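Local coordinates for histone-lysine N-methyltransferase SETMAR (PDB 3F2K), which methylates histone H3 lysine and, through its mariner-derived transposase domain, binds DNA and retains some nuclease activity, acting in double-strand break repair, at residues V35-K40 / L127-A132. Sequence-based numbering, arbitrary orientation.
Sequences VTCDEK and LLHDNA. With MG (magnesium ion), chain D.
With chi1 at -158°, the carboxylate of Asp38 swings anti to the backbone N, while that of Asp130 is tucked between its own N and carbonyl carbon (chi1 68°), and the two groups meet across a magnesium ion. They form the metal site of the RNase H-like transposase domain, where the parallel strands 34-43 and 126-128 lie side by side in the mixed sheet and Asp130 follows just beyond the end of the shorter strand. Each carboxylate gives one oxygen to the metal, Asp38 OD1 at 2.2 Å and Asp130 OD2 at 2.0 Å, with their planes 89° apart; the cation probably offsets the repulsion between these two ligand oxygens. Four waters complete six-fold coordination. One of them also donates to Glu39 OE1 and Asp130 OD1, linking a nearby acid to the site, and Asn165 holds the second oxygen of Asp38.

Farther back, the strands pair through Leu128 N and Val35 O (2.9 Å), and the Thr36 hydroxyl donates to Leu128 O from a position tilted out of the carbonyl plane. Cys37 N adds a weak bond to the same oxygen, which therefore accepts from both a side chain and the backbone. On the face that carries Val35 and Leu127, which helix 98-115 covers, Val35 CG1 packs against Leu127 CD1. Cys37 SG touches His129 CB at 3.5 Å. Where the two segments diverge, a water bridges the gap: it donates to Cys37 O and Asp38 OD1 and accepts from Asp130 N, tying the metal-bound oxygen of Asp38 to the backbone of Asp130. Past the strand, an Asx turn steadies the other ligand: Ala132 N reaches Asp130 OD1 at 3.2 Å, from above the carboxylate plane.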
ATOM      1  N   VAL A  35      -6.829  -0.531  -5.208  1.00 13.69           N
ATOM      2  CA  VAL A  35      -6.006   0.601  -4.816  1.00 13.29           C
ATOM      3  C   VAL A  35      -5.305   0.108  -3.521  1.00 11.43           C
ATOM      4  O   VAL A  35      -5.945  -0.465  -2.688  1.00 14.04           O
ATOM      5  CB  VAL A  35      -6.868   1.833  -4.467  1.00 14.14           C
ATOM      6  CG1 VAL A  35      -5.993   2.906  -3.897  1.00 14.64           C
ATOM      7  CG2 VAL A  35      -7.482   2.415  -5.825  1.00 15.32           C
ATOM      8  N   THR A  36      -4.024   0.372  -3.390  1.00 13.86           N
ATOM      9  CA  THR A  36      -3.321  -0.074  -2.236  1.00 15.45           C
ATOM     10  C   THR A  36      -2.359   0.977  -1.692  1.00 14.65           C
ATOM     11  O   THR A  36      -1.846   1.875  -2.448  1.00 15.04           O
ATOM     12  CB  THR A  36      -2.587  -1.440  -2.563  1.00 13.62           C
ATOM     13  OG1 THR A  36      -2.271  -2.137  -1.347  1.00 14.42           O
ATOM     14  CG2 THR A  36      -1.355  -1.267  -3.455  1.00 13.13           C
ATOM     15  N   CYS A  37      -1.992   0.819  -0.423  0.50 14.57           N
ATOM     16  CA  CYS A  37      -1.146   1.839   0.192  0.50 14.78           C
ATOM     17  C   CYS A  37      -0.397   1.270   1.354  0.50 15.24           C
ATOM     18  O   CYS A  37      -0.692   0.154   1.782  0.50 15.66           O
ATOM     19  CB  CYS A  37      -2.018   2.986   0.691  0.50 15.45           C
ATOM     20  SG  CYS A  37      -3.046   2.576   2.093  0.50 12.73           S
ATOM     21  N   ASP A  38       0.532   2.083   1.857  1.00 16.13           N
ATOM     22  CA  ASP A  38       1.226   1.833   3.098  1.00 17.29           C
ATOM     23  C   ASP A  38       2.006   3.085   3.456  1.00 17.96           C
ATOM     24  O   ASP A  38       2.335   3.951   2.604  1.00 17.91           O
ATOM     25  CB  ASP A  38       2.185   0.600   3.011  1.00 16.38           C
ATOM     26  CG  ASP A  38       2.504  -0.001   4.409  1.00 19.76           C
ATOM     27  OD1 ASP A  38       1.723   0.278   5.354  1.00 14.16           O
ATOM     28  OD2 ASP A  38       3.498  -0.733   4.510  1.00 17.72           O
ATOM     29  N   GLU A  39       2.376   3.101   4.712  1.00 17.42           N
ATOM     30  CA  GLU A  39       3.184   4.181   5.311  1.00 17.63           C
ATOM     31  C   GLU A  39       4.611   3.639   5.458  1.00 17.73           C
ATOM     32  O   GLU A  39       4.847   2.441   5.761  1.00 17.74           O
ATOM     33  CB  GLU A  39       2.587   4.562   6.680  1.00 17.19           C
ATOM     34  CG  GLU A  39       1.231   5.362   6.650  1.00 19.24           C
ATOM     35  CD  GLU A  39      -0.020   4.440   6.580  1.00 18.61           C
ATOM     36  OE1 GLU A  39       0.127   3.212   6.525  1.00 18.87           O
ATOM     37  OE2 GLU A  39      -1.140   4.989   6.644  1.00 18.29           O
ATOM     38  N   LYS A  40       5.573   4.529   5.257  1.00 18.65           N
ATOM     39  CA  LYS A  40       6.966   4.207   5.606  1.00 21.28           C
ATOM     40  C   LYS A  40       7.717   5.441   6.149  1.00 23.11           C
ATOM     41  O   LYS A  40       7.608   6.531   5.624  1.00 20.71           O
ATOM     42  CB  LYS A  40       7.698   3.654   4.361  1.00 20.20           C
ATOM     43  CG  LYS A  40       9.210   3.584   4.440  1.00 21.05           C
ATOM     44  CD  LYS A  40       9.777   2.890   3.232  1.00 21.33           C
ATOM     45  CE  LYS A  40      11.300   2.926   3.269  1.00 26.97           C
ATOM     46  NZ  LYS A  40      11.621   1.847   4.225  1.00 27.42           N
ATOM     47  N   LEU A 127      -9.980  -1.153  -1.609  1.00 14.89           N
ATOM     48  CA  LEU A 127      -8.746  -0.687  -0.974  1.00 12.51           C
ATOM     49  C   LEU A 127      -8.102  -1.857  -0.229  1.00 12.60           C
ATOM     50  O   LEU A 127      -8.801  -2.598   0.518  1.00 14.48           O
ATOM     51  CB  LEU A 127      -9.061   0.472  -0.005  1.00 12.34           C
ATOM     52  CG  LEU A 127      -7.856   0.956   0.753  1.00 12.73           C
ATOM     53  CD1 LEU A 127      -6.751   1.550  -0.198  1.00 16.43           C
ATOM     54  CD2 LEU A 127      -8.336   2.032   1.730  1.00 16.29           C
ATOM     55  N   LEU A 128      -6.780  -2.034  -0.452  1.00 12.25           N
ATOM     56  CA  LEU A 128      -5.978  -3.024   0.305  1.00 14.78           C
ATOM     57  C   LEU A 128      -4.989  -2.228   1.136  1.00 12.70           C
ATOM     58  O   LEU A 128      -4.091  -1.575   0.625  1.00 13.22           O
ATOM     59  CB  LEU A 128      -5.183  -3.851  -0.713  1.00 15.56           C
ATOM     60  CG  LEU A 128      -4.230  -4.960  -0.203  1.00 16.71           C
ATOM     61  CD1 LEU A 128      -4.706  -5.635   0.978  1.00 21.84           C
ATOM     62  CD2 LEU A 128      -3.854  -5.864  -1.502  1.00 16.62           C
ATOM     63  N   HIS A 129      -5.184  -2.297   2.444  1.00 13.88           N
ATOM     64  CA  HIS A 129      -4.327  -1.617   3.361  1.00 12.87           C
ATOM     65  C   HIS A 129      -4.267  -2.421   4.677  1.00 13.02           C
ATOM     66  O   HIS A 129      -5.119  -3.255   4.951  1.00 13.81           O
ATOM     67  CB  HIS A 129      -4.734  -0.110   3.568  1.00 14.18           C
ATOM     68  CG  HIS A 129      -6.034   0.176   4.268  1.00 12.09           C
ATOM     69  ND1 HIS A 129      -7.044  -0.735   4.537  1.00 19.74           N
ATOM     70  CD2 HIS A 129      -6.517   1.379   4.692  1.00 10.51           C
ATOM     71  CE1 HIS A 129      -8.059  -0.109   5.118  1.00 14.55           C
ATOM     72  NE2 HIS A 129      -7.753   1.164   5.237  1.00 16.60           N
ATOM     73  N   ASP A 130      -3.254  -2.134   5.470  1.00 15.94           N
ATOM     74  CA  ASP A 130      -3.017  -2.933   6.676  1.00 17.24           C
ATOM     75  C   ASP A 130      -3.863  -2.414   7.842  1.00 18.82           C
ATOM     76  O   ASP A 130      -4.662  -1.471   7.679  1.00 19.13           O
ATOM     77  CB  ASP A 130      -1.498  -3.086   6.967  1.00 18.28           C
ATOM     78  CG  ASP A 130      -0.812  -1.788   7.365  1.00 17.91           C
ATOM     79  OD1 ASP A 130      -1.472  -0.840   7.866  1.00 16.82           O
ATOM     80  OD2 ASP A 130       0.452  -1.725   7.228  1.00 18.95           O
ATOM     81  N   ASN A 131      -3.755  -3.066   8.990  1.00 16.97           N
ATOM     82  CA  ASN A 131      -4.639  -2.715  10.095  1.00 20.04           C
ATOM     83  C   ASN A 131      -4.116  -1.651  11.051  1.00 18.79           C
ATOM     84  O   ASN A 131      -4.519  -1.634  12.231  1.00 19.51           O
ATOM     85  CB  ASN A 131      -4.986  -3.994  10.833  1.00 21.06           C
ATOM     86  CG  ASN A 131      -3.838  -4.491  11.712  1.00 26.79           C
ATOM     87  OD1 ASN A 131      -2.721  -3.916  11.737  1.00 32.32           O
ATOM     88  ND2 ASN A 131      -4.122  -5.519  12.489  1.00 29.66           N
ATOM     89  N   ALA A 132      -3.216  -0.790  10.592  1.00 17.13           N
ATOM     90  CA  ALA A 132      -2.770   0.373  11.377  1.00 18.64           C
ATOM     91  C   ALA A 132      -4.015   1.067  11.969  1.00 19.09           C
ATOM     92  O   ALA A 132      -5.072   1.099  11.320  1.00 17.89           O
ATOM     93  CB  ALA A 132      -1.943   1.348  10.560  1.00 17.80           C
TER
HETATM   94 MG    MG D 227       1.895  -0.363   7.447  1.00 20.28          MG
HETATM   95  O   HOH W   1      -1.073  -0.212   4.668  1.00 14.12           O
HETATM   96  O   HOH W   2       3.303  -1.927   6.789  1.00 20.19           O
HETATM   97  O   HOH W   3       0.418   1.093   8.050  1.00 18.58           O
HETATM   98  O   HOH W   4       3.332   1.065   7.669  1.00 20.19           O
HETATM   99  O   HOH W   5       2.076  -0.919   9.525  1.00 17.82           O